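Long-range contacts in fucolectin-related protein (Streptococcus pneumoniae, PDB 2WMF), which probably hydrolyses host blood-group carbohydrate antigens as the catalytic module of a family 98 glycoside hydrolase: residues L417-R426 with Q444-T452; N350-S358 with N368-V376. All coordinates share one frame; numbering follows the deposited sequence.

Interaction 1 of 2, residues L417-R426 with Q444-T452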
loop_
_atom_site.group_PDB
_atom_site.type_symbol
_atom_site.label_atom_id
_atom_site.label_comp_id
_atom_site.label_asym_id
_atom_site.label_seq_id
_atom_site.Cartn_x
_atom_site.Cartn_y
_atom_site.Cartn_z
ATOM N N LEU A 417 -18.204 7.752 -15.277
ATOM C CA LEU A 417 -17.823 9.105 -14.877
ATOM C C LEU A 417 -16.740 9.779 -15.707
ATOM O O LEU A 417 -16.509 10.975 -15.548
ATOM C CB LEU A 417 -17.378 9.139 -13.407
ATOM C CG LEU A 417 -18.359 8.566 -12.388
ATOM C CD1 LEU A 417 -17.862 8.696 -10.937
ATOM C CD2 LEU A 417 -19.774 9.221 -12.556
ATOM N N TYR A 418 -16.030 9.037 -16.567
ATOM C CA TYR A 418 -15.013 9.660 -17.377
ATOM C C TYR A 418 -14.843 8.864 -18.667
ATOM O O TYR A 418 -15.340 7.723 -18.744
ATOM C CB TYR A 418 -13.665 9.743 -16.629
ATOM C CG TYR A 418 -12.968 8.412 -16.379
ATOM C CD1 TYR A 418 -11.867 8.004 -17.172
ATOM C CD2 TYR A 418 -13.404 7.545 -15.352
ATOM C CE1 TYR A 418 -11.231 6.774 -16.939
ATOM C CE2 TYR A 418 -12.767 6.293 -15.126
ATOM C CZ TYR A 418 -11.654 5.945 -15.876
ATOM O OH TYR A 418 -10.984 4.737 -15.616
ATOM N N GLU A 419 -14.127 9.464 -19.619
ATOM C CA GLU A 419 -13.778 8.823 -20.875
ATOM C C GLU A 419 -12.270 8.615 -20.958
ATOM O O GLU A 419 -11.479 9.322 -20.320
ATOM C CB GLU A 419 -14.229 9.690 -22.061
ATOM C CG GLU A 419 -15.731 9.904 -22.124
ATOM C CD GLU A 419 -16.489 8.639 -22.481
ATOM O OE1 GLU A 419 -15.907 7.703 -23.038
ATOM O OE2 GLU A 419 -17.708 8.572 -22.197
ATOM N N GLY A 420 -11.868 7.650 -21.777
ATOM C CA GLY A 420 -10.457 7.325 -21.972
ATOM C C GLY A 420 -10.115 5.936 -21.462
ATOM O O GLY A 420 -10.983 5.151 -21.116
ATOM N N ASP A 421 -8.821 5.624 -21.525
ATOM C CA ASP A 421 -8.302 4.313 -21.156
ATOM C C ASP A 421 -7.412 4.291 -19.901
ATOM O O ASP A 421 -6.941 3.208 -19.562
ATOM C CB ASP A 421 -7.572 3.611 -22.314
ATOM C CG ASP A 421 -6.403 4.407 -22.910
ATOM O OD1 ASP A 421 -6.056 5.500 -22.414
ATOM O OD2 ASP A 421 -5.802 3.898 -23.921
ATOM N N GLY A 422 -7.197 5.444 -19.254
ATOM C CA GLY A 422 -6.529 5.515 -17.958
ATOM C C GLY A 422 -7.423 5.069 -16.816
ATOM O O GLY A 422 -8.651 4.838 -16.985
ATOM N N TYR A 423 -6.813 4.984 -15.633
ATOM C CA TYR A 423 -7.521 4.722 -14.388
ATOM C C TYR A 423 -7.899 6.072 -13.775
ATOM O O TYR A 423 -7.038 6.942 -13.571
ATOM C CB TYR A 423 -6.656 3.958 -13.411
ATOM C CG TYR A 423 -7.208 3.911 -12.005
ATOM C CD1 TYR A 423 -8.143 2.957 -11.615
ATOM C CD2 TYR A 423 -6.803 4.846 -11.065
ATOM C CE1 TYR A 423 -8.638 2.880 -10.309
ATOM C CE2 TYR A 423 -7.289 4.813 -9.748
ATOM C CZ TYR A 423 -8.234 3.831 -9.376
ATOM O OH TYR A 423 -8.672 3.808 -8.051
ATOM N N ALA A 424 -9.180 6.245 -13.483
ATOM C CA ALA A 424 -9.643 7.412 -12.702
ATOM C C ALA A 424 -10.777 7.016 -11.774
ATOM O O ALA A 424 -11.675 6.271 -12.159
ATOM C CB ALA A 424 -10.069 8.595 -13.592
ATOM N N GLN A 425 -10.706 7.532 -10.555
ATOM C CA GLN A 425 -11.664 7.281 -9.489
ATOM C C GLN A 425 -12.086 8.625 -8.882
ATOM O O GLN A 425 -11.247 9.409 -8.507
ATOM C CB GLN A 425 -11.060 6.393 -8.402
ATOM C CG GLN A 425 -12.048 6.032 -7.341
ATOM C CD GLN A 425 -11.480 5.273 -6.127
ATOM O OE1 GLN A 425 -12.261 4.876 -5.221
ATOM N NE2 GLN A 425 -10.132 5.024 -6.112
ATOM N N ARG A 426 -13.394 8.846 -8.769
ATOM C CA ARG A 426 -13.922 10.033 -8.080
ATOM C C ARG A 426 -14.053 9.709 -6.588
ATOM O O ARG A 426 -14.623 8.682 -6.208
ATOM C CB ARG A 426 -15.208 10.476 -8.696
ATOM C CG ARG A 426 -15.679 11.819 -8.143
ATOM C CD ARG A 426 -14.901 12.972 -8.703
ATOM N NE ARG A 426 -15.341 14.199 -8.042
ATOM C CZ ARG A 426 -14.994 15.418 -8.420
ATOM N NH1 ARG A 426 -14.102 15.618 -9.402
ATOM N NH2 ARG A 426 -15.453 16.468 -7.754
ATOM N N GLN A 444 -1.599 6.498 -21.534
ATOM C CA GLN A 444 -3.049 6.465 -21.411
ATOM C C GLN A 444 -3.574 7.879 -21.247
ATOM O O GLN A 444 -2.879 8.769 -20.735
ATOM C CB GLN A 444 -3.492 5.550 -20.272
ATOM C CG GLN A 444 -3.104 4.095 -20.482
ATOM C CD GLN A 444 -3.449 3.182 -19.287
ATOM O OE1 GLN A 444 -3.678 3.666 -18.175
ATOM N NE2 GLN A 444 -3.431 1.859 -19.510
ATOM N N GLN A 445 -4.836 8.038 -21.626
ATOM C CA GLN A 445 -5.499 9.325 -21.567
ATOM C C GLN A 445 -6.807 9.197 -20.793
ATOM O O GLN A 445 -7.470 8.161 -20.832
ATOM C CB GLN A 445 -5.780 9.875 -22.975
ATOM C CG GLN A 445 -4.546 10.042 -23.846
ATOM C CD GLN A 445 -3.995 8.738 -24.412
ATOM O OE1 GLN A 445 -4.752 7.891 -24.885
ATOM N NE2 GLN A 445 -2.648 8.605 -24.428
ATOM N N VAL A 446 -7.139 10.282 -20.074
ATOM C CA VAL A 446 -8.432 10.435 -19.479
ATOM C C VAL A 446 -8.971 11.810 -19.806
ATOM O O VAL A 446 -8.220 12.788 -19.892
ATOM C CB VAL A 446 -8.414 10.192 -17.940
ATOM C CG1 VAL A 446 -7.984 8.723 -17.615
ATOM C CG2 VAL A 446 -7.566 11.171 -17.157
ATOM N N MET A 447 -10.289 11.836 -19.971
ATOM C CA MET A 447 -11.065 13.089 -20.057
ATOM C C MET A 447 -12.054 13.032 -18.909
ATOM O O MET A 447 -12.917 12.173 -18.869
ATOM C CB MET A 447 -11.810 13.189 -21.394
ATOM C CG MET A 447 -12.459 14.529 -21.590
ATOM S SD MET A 447 -13.965 14.883 -20.678
ATOM C CE MET A 447 -15.096 13.491 -21.019
ATOM N N LEU A 448 -11.864 13.964 -17.972
ATOM C CA LEU A 448 -12.570 14.018 -16.712
ATOM C C LEU A 448 -13.547 15.200 -16.660
ATOM O O LEU A 448 -13.141 16.359 -16.561
ATOM C CB LEU A 448 -11.541 14.176 -15.599
ATOM C CG LEU A 448 -10.349 13.233 -15.515
ATOM C CD1 LEU A 448 -9.369 13.624 -14.392
ATOM C CD2 LEU A 448 -10.802 11.777 -15.392
ATOM N N PRO A 449 -14.851 14.898 -16.715
ATOM C CA PRO A 449 -15.840 15.942 -16.401
ATOM C C PRO A 449 -15.531 16.489 -15.010
ATOM O O PRO A 449 -15.058 15.753 -14.129
ATOM C CB PRO A 449 -17.168 15.179 -16.370
ATOM C CG PRO A 449 -16.940 13.918 -17.174
ATOM C CD PRO A 449 -15.486 13.587 -16.908
ATOM N N MET A 450 -15.802 17.771 -14.811
ATOM C CA MET A 450 -15.523 18.399 -13.529
ATOM C C MET A 450 -16.837 18.810 -12.868
ATOM O O MET A 450 -17.867 18.929 -13.521
ATOM C CB MET A 450 -14.571 19.589 -13.720
ATOM C CG MET A 450 -13.152 19.158 -14.294
ATOM S SD MET A 450 -12.241 18.065 -13.162
ATOM C CE MET A 450 -11.455 19.352 -12.179
ATOM N N TYR A 451 -16.791 18.941 -11.545
ATOM C CA TYR A 451 -18.016 19.050 -10.720
ATOM C C TYR A 451 -18.217 20.463 -10.177
ATOM O O TYR A 451 -19.184 20.726 -9.465
ATOM C CB TYR A 451 -17.983 18.034 -9.577
ATOM C CG TYR A 451 -18.064 16.553 -10.007
ATOM C CD1 TYR A 451 -19.109 15.736 -9.581
ATOM C CD2 TYR A 451 -17.059 15.980 -10.820
ATOM C CE1 TYR A 451 -19.182 14.376 -9.932
ATOM C CE2 TYR A 451 -17.120 14.614 -11.172
ATOM C CZ TYR A 451 -18.182 13.831 -10.759
ATOM O OH TYR A 451 -18.239 12.488 -11.120
ATOM N N THR A 452 -17.323 21.359 -10.558
ATOM C CA THR A 452 -17.423 22.798 -10.282
ATOM C C THR A 452 -17.216 23.546 -11.603
ATOM O O THR A 452 -16.731 22.990 -12.589
ATOM C CB THR A 452 -16.347 23.278 -9.301
ATOM O OG1 THR A 452 -15.031 23.109 -9.878
ATOM C CG2 THR A 452 -16.437 22.523 -7.959
HETATM O O HOH W 1 -3.956 5.341 -24.972
#

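Interaction 2 of 2, residues N350-S358 with N368-V376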
loop_
_atom_site.group_PDB
_atom_site.type_symbol
_atom_site.label_atom_id
_atom_site.label_comp_id
_atom_site.label_asym_id
_atom_site.label_seq_id
_atom_site.Cartn_x
_atom_site.Cartn_y
_atom_site.Cartn_z
ATOM N N ASN A 350 -13.148 -16.944 -10.136
ATOM C CA ASN A 350 -11.859 -16.386 -10.571
ATOM C C ASN A 350 -11.816 -15.498 -11.855
ATOM O O ASN A 350 -10.845 -14.708 -11.997
ATOM C CB ASN A 350 -10.924 -17.576 -10.919
ATOM C CG ASN A 350 -10.502 -18.427 -9.691
ATOM O OD1 ASN A 350 -10.974 -18.222 -8.569
ATOM N ND2 ASN A 350 -9.591 -19.405 -9.927
ATOM N N GLY A 351 -12.869 -15.365 -12.655
ATOM C CA GLY A 351 -13.100 -14.060 -13.340
ATOM C C GLY A 351 -13.923 -12.877 -12.933
ATOM O O GLY A 351 -14.290 -12.060 -13.805
ATOM N N PHE A 352 -14.204 -12.743 -11.646
ATOM C CA PHE A 352 -15.156 -11.735 -11.231
ATOM C C PHE A 352 -14.754 -10.328 -11.684
ATOM O O PHE A 352 -15.616 -9.549 -12.061
ATOM C CB PHE A 352 -15.369 -11.759 -9.709
ATOM C CG PHE A 352 -16.431 -10.792 -9.236
ATOM C CD1 PHE A 352 -17.807 -11.085 -9.380
ATOM C CD2 PHE A 352 -16.075 -9.589 -8.674
ATOM C CE1 PHE A 352 -18.764 -10.180 -8.941
ATOM C CE2 PHE A 352 -17.017 -8.689 -8.253
ATOM C CZ PHE A 352 -18.369 -8.975 -8.364
ATOM N N TYR A 353 -13.470 -9.974 -11.548
ATOM C CA TYR A 353 -13.085 -8.587 -11.757
ATOM C C TYR A 353 -12.831 -8.238 -13.238
ATOM O O TYR A 353 -12.716 -7.053 -13.611
ATOM C CB TYR A 353 -11.865 -8.253 -10.895
ATOM C CG TYR A 353 -12.188 -8.395 -9.415
ATOM C CD1 TYR A 353 -12.792 -7.351 -8.722
ATOM C CD2 TYR A 353 -11.939 -9.571 -8.723
ATOM C CE1 TYR A 353 -13.106 -7.467 -7.377
ATOM C CE2 TYR A 353 -12.275 -9.705 -7.375
ATOM C CZ TYR A 353 -12.875 -8.662 -6.718
ATOM O OH TYR A 353 -13.163 -8.796 -5.385
ATOM N N GLN A 354 -12.809 -9.258 -14.086
ATOM C CA GLN A 354 -12.685 -9.041 -15.556
ATOM C C GLN A 354 -13.884 -8.254 -16.073
ATOM O O GLN A 354 -15.036 -8.450 -15.634
ATOM C CB GLN A 354 -12.629 -10.381 -16.249
ATOM C CG GLN A 354 -11.454 -11.211 -15.866
ATOM C CD GLN A 354 -10.214 -10.863 -16.634
ATOM O OE1 GLN A 354 -10.251 -10.096 -17.606
ATOM N NE2 GLN A 354 -9.094 -11.445 -16.220
ATOM N N GLY A 355 -13.643 -7.325 -16.981
ATOM C CA GLY A 355 -14.712 -6.449 -17.433
ATOM C C GLY A 355 -15.172 -5.357 -16.528
ATOM O O GLY A 355 -15.898 -4.467 -16.958
ATOM N N LEU A 356 -14.750 -5.413 -15.263
ATOM C CA LEU A 356 -15.098 -4.394 -14.288
ATOM C C LEU A 356 -13.924 -3.511 -14.049
ATOM O O LEU A 356 -13.889 -2.365 -14.527
ATOM C CB LEU A 356 -15.609 -5.002 -12.942
ATOM C CG LEU A 356 -16.956 -5.663 -13.003
ATOM C CD1 LEU A 356 -17.197 -6.467 -11.701
ATOM C CD2 LEU A 356 -18.034 -4.595 -13.326
ATOM N N TYR A 357 -12.908 -4.024 -13.354
ATOM C CA TYR A 357 -11.826 -3.151 -13.006
ATOM C C TYR A 357 -10.447 -3.713 -12.803
ATOM O O TYR A 357 -9.519 -2.960 -12.500
ATOM C CB TYR A 357 -12.223 -2.304 -11.846
ATOM C CG TYR A 357 -12.413 -2.935 -10.478
ATOM C CD1 TYR A 357 -11.338 -3.249 -9.668
ATOM C CD2 TYR A 357 -13.683 -3.094 -9.942
ATOM C CE1 TYR A 357 -11.535 -3.781 -8.370
ATOM C CE2 TYR A 357 -13.878 -3.608 -8.638
ATOM C CZ TYR A 357 -12.796 -3.907 -7.870
ATOM O OH TYR A 357 -12.993 -4.355 -6.587
ATOM N N SER A 358 -10.286 -5.020 -12.988
ATOM C CA SER A 358 -8.949 -5.595 -13.051
ATOM C C SER A 358 -8.952 -6.728 -14.067
ATOM O O SER A 358 -9.666 -7.742 -13.896
ATOM C CB SER A 358 -8.461 -6.153 -11.696
ATOM O OG SER A 358 -7.152 -6.716 -11.855
ATOM N N ASN A 368 -9.810 0.648 -13.917
ATOM C CA ASN A 368 -11.029 1.472 -13.859
ATOM C C ASN A 368 -11.279 1.843 -12.396
ATOM O O ASN A 368 -11.194 0.953 -11.534
ATOM C CB ASN A 368 -12.194 0.601 -14.397
ATOM C CG ASN A 368 -13.369 1.385 -14.891
ATOM O OD1 ASN A 368 -13.528 2.570 -14.601
ATOM N ND2 ASN A 368 -14.201 0.714 -15.717
ATOM N N GLY A 369 -11.712 3.079 -12.145
ATOM C CA GLY A 369 -12.113 3.535 -10.822
ATOM C C GLY A 369 -13.613 3.661 -10.611
ATOM O O GLY A 369 -14.026 4.075 -9.556
ATOM N N ARG A 370 -14.393 3.293 -11.637
ATOM C CA ARG A 370 -15.844 3.461 -11.688
ATOM C C ARG A 370 -16.590 2.849 -10.493
ATOM O O ARG A 370 -17.643 3.352 -10.086
ATOM C CB ARG A 370 -16.386 2.868 -13.003
ATOM C CG ARG A 370 -17.889 3.017 -13.198
ATOM C CD ARG A 370 -18.226 2.600 -14.615
ATOM N NE ARG A 370 -19.654 2.597 -14.871
ATOM C CZ ARG A 370 -20.190 2.421 -16.072
ATOM N NH1 ARG A 370 -19.397 2.191 -17.117
ATOM N NH2 ARG A 370 -21.500 2.417 -16.228
ATOM N N TYR A 371 -16.094 1.723 -9.987
ATOM C CA TYR A 371 -16.791 0.939 -8.957
ATOM C C TYR A 371 -16.049 1.028 -7.610
ATOM O O TYR A 371 -16.441 0.371 -6.659
ATOM C CB TYR A 371 -16.889 -0.542 -9.389
ATOM C CG TYR A 371 -17.217 -0.724 -10.863
ATOM C CD1 TYR A 371 -18.538 -0.721 -11.317
ATOM C CD2 TYR A 371 -16.201 -0.846 -11.812
ATOM C CE1 TYR A 371 -18.848 -0.829 -12.675
ATOM C CE2 TYR A 371 -16.505 -0.956 -13.192
ATOM C CZ TYR A 371 -17.810 -0.955 -13.604
ATOM O OH TYR A 371 -18.044 -1.100 -14.961
ATOM N N HIS A 372 -14.986 1.827 -7.544
ATOM C CA HIS A 372 -14.086 1.834 -6.400
ATOM C C HIS A 372 -13.563 0.407 -6.195
ATOM O O HIS A 372 -13.575 -0.373 -7.132
ATOM C CB HIS A 372 -14.813 2.360 -5.145
ATOM C CG HIS A 372 -15.610 3.601 -5.403
ATOM N ND1 HIS A 372 -15.015 4.835 -5.536
ATOM C CD2 HIS A 372 -16.942 3.792 -5.582
ATOM C CE1 HIS A 372 -15.945 5.736 -5.825
ATOM N NE2 HIS A 372 -17.127 5.138 -5.835
ATOM N N ILE A 373 -13.122 0.083 -4.994
ATOM C CA ILE A 373 -12.993 -1.337 -4.575
ATOM C C ILE A 373 -14.417 -1.826 -4.215
ATOM O O ILE A 373 -15.091 -1.246 -3.332
ATOM C CB ILE A 373 -12.065 -1.511 -3.356
ATOM C CG1 ILE A 373 -10.602 -1.278 -3.770
ATOM C CG2 ILE A 373 -12.229 -2.889 -2.735
ATOM C CD1 ILE A 373 -9.655 -1.008 -2.577
ATOM N N LEU A 374 -14.908 -2.844 -4.915
ATOM C CA LEU A 374 -16.218 -3.440 -4.598
ATOM C C LEU A 374 -16.052 -4.307 -3.315
ATOM O O LEU A 374 -15.229 -5.222 -3.289
ATOM C CB LEU A 374 -16.706 -4.297 -5.761
ATOM C CG LEU A 374 -17.433 -3.594 -6.884
ATOM C CD1 LEU A 374 -17.605 -4.509 -8.105
ATOM C CD2 LEU A 374 -18.836 -3.143 -6.360
ATOM N N PRO A 375 -16.730 -3.961 -2.213
ATOM C CA PRO A 375 -16.567 -4.774 -0.997
ATOM C C PRO A 375 -17.067 -6.213 -1.151
ATOM O O PRO A 375 -18.144 -6.461 -1.761
ATOM C CB PRO A 375 -17.424 -4.016 0.042
ATOM C CG PRO A 375 -17.549 -2.619 -0.495
ATOM C CD PRO A 375 -17.660 -2.835 -1.981
ATOM N N VAL A 376 -16.271 -7.146 -0.622
ATOM C CA VAL A 376 -16.696 -8.508 -0.416
ATOM C C VAL A 376 -16.929 -8.684 1.068
ATOM O O VAL A 376 -16.042 -8.379 1.874
ATOM C CB VAL A 376 -15.671 -9.553 -0.957
ATOM C CG1 VAL A 376 -15.998 -10.961 -0.407
ATOM C CG2 VAL A 376 -15.697 -9.573 -2.448
HETATM O O HOH W 2 -16.093 -1.725 -16.906
#

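Interaction 1 of 2, residues L417-R426 with Q444-T452
The guanidinium of Arg426 lies flat on one face of the Tyr451 ring, centres 3.7 Å apart and planes at 20°, a stacked cation-pi pair with the two side chains running in opposing senses. This pair closes one end of a beta-sandwich edge: strand 419-420 pairs antiparallel with 444-449 in one sheet, while 423-426 crosses over to begin the other. A bend at chi2 (76°) lays the Arg426 chain along the ring, and Glu472 takes NH1 in a salt bridge. Between the sheets, the Tyr418 ring carries Ala424 CB over the centre of one face, and Gly422 O lies in plane at its edge, accepting the phenol hydrogen from Tyr418 OH at 2.7 Å. Leu448 CD2 touches both Tyr418 CB and Ala424 CB, 3.7 Å from each. Glu419 and Met447 form the hydrogen-bonded pair, with Met447 N to Glu419 O the shorter of its two bonds (2.8 Å). Where the strand turns away, the Asp421 carboxylate replaces a backbone acceptor: its OD1 receives Gln445 N at 2.9 Å, nearly straight at 168°. Gln445 NE2 bonds Asp461, and a water lies within bonding distance of Asp421 OD2 (2.6 Å) and Gln445 OE1.

Interaction 2 of 2, residues N350-S358 with N368-V376
Tyr357 reaches across to the 368-376 loop with its ring crossing Tyr371 obliquely: Tyr371 CD2 lies at the edge of the Tyr357 ring, and the two CD2 atoms are 3.9 Å apart. Apart from Val376, which begins strand 376-377, both segments belong to the long loop connection that follows strand 337-340, and each contains a type I beta turn, Gly351 to Gln354 and Gly369 to His372. With CG of Tyr357 between its backbone N and carbonyl carbon (chi1 69°), the ring is directed at the end of the Gly369-His372 turn and reaches Leu374. His372 O sits over one face, offset toward the rim, and Leu374 CG lies in plane at the edge. At the far end Tyr357 OH accepts from Leu374 N at 3.0 Å, so a side chain serves a backbone N-H of an irregular segment.

Leu356 meets Tyr371 at about a right angle. Its CD2 lies over one ring face in a CH-pi contact, 3.9 Å from the centroid, while Arg370 CB covers part of the opposite face. The other methyl, CD1, turns to Leu374 CD1, which also touches the rings of Phe352 and Tyr357; Leu410 of helix 406-413 packs against Leu356, Tyr371 and Leu374.

Polar groups join the segments beside this apolar cluster. Asn368 ND2 gives a weak bond to Leu356 O, and its OD1 accepts Arg370 N in an Asx turn. Tyr371 OH, also bonded to Asn411, receives a hydrogen from a water in the plane of its ring; the same water donates to Gly355 O at 2.7 Å.

In the fold
Interaction 2 is mostly buried and joins two irregular parts of one loop connection against helices 219-231 and 406-413, whereas interaction 1 is partly exposed and lies at the edge of the C-terminal beta-sandwich. Their chemistry follows: 417-426 with 444-452 has a buried apolar face between the sheets and a polar, exposed margin of backbone pairing, a carboxylate and a cation-pi stack, but 350-358 with 368-376 has aromatic and leucine packing with a few side-chain-to-backbone bonds. Their centres are about 17 Å apart, yet they meet directly. His372 ND1 probably hydrogen-bonds Gln425 OE1 at 2.8 Å, and Asn368 packs against Tyr418 and Tyr423, so 368-376, one half of interaction 2, also lies against 417-426.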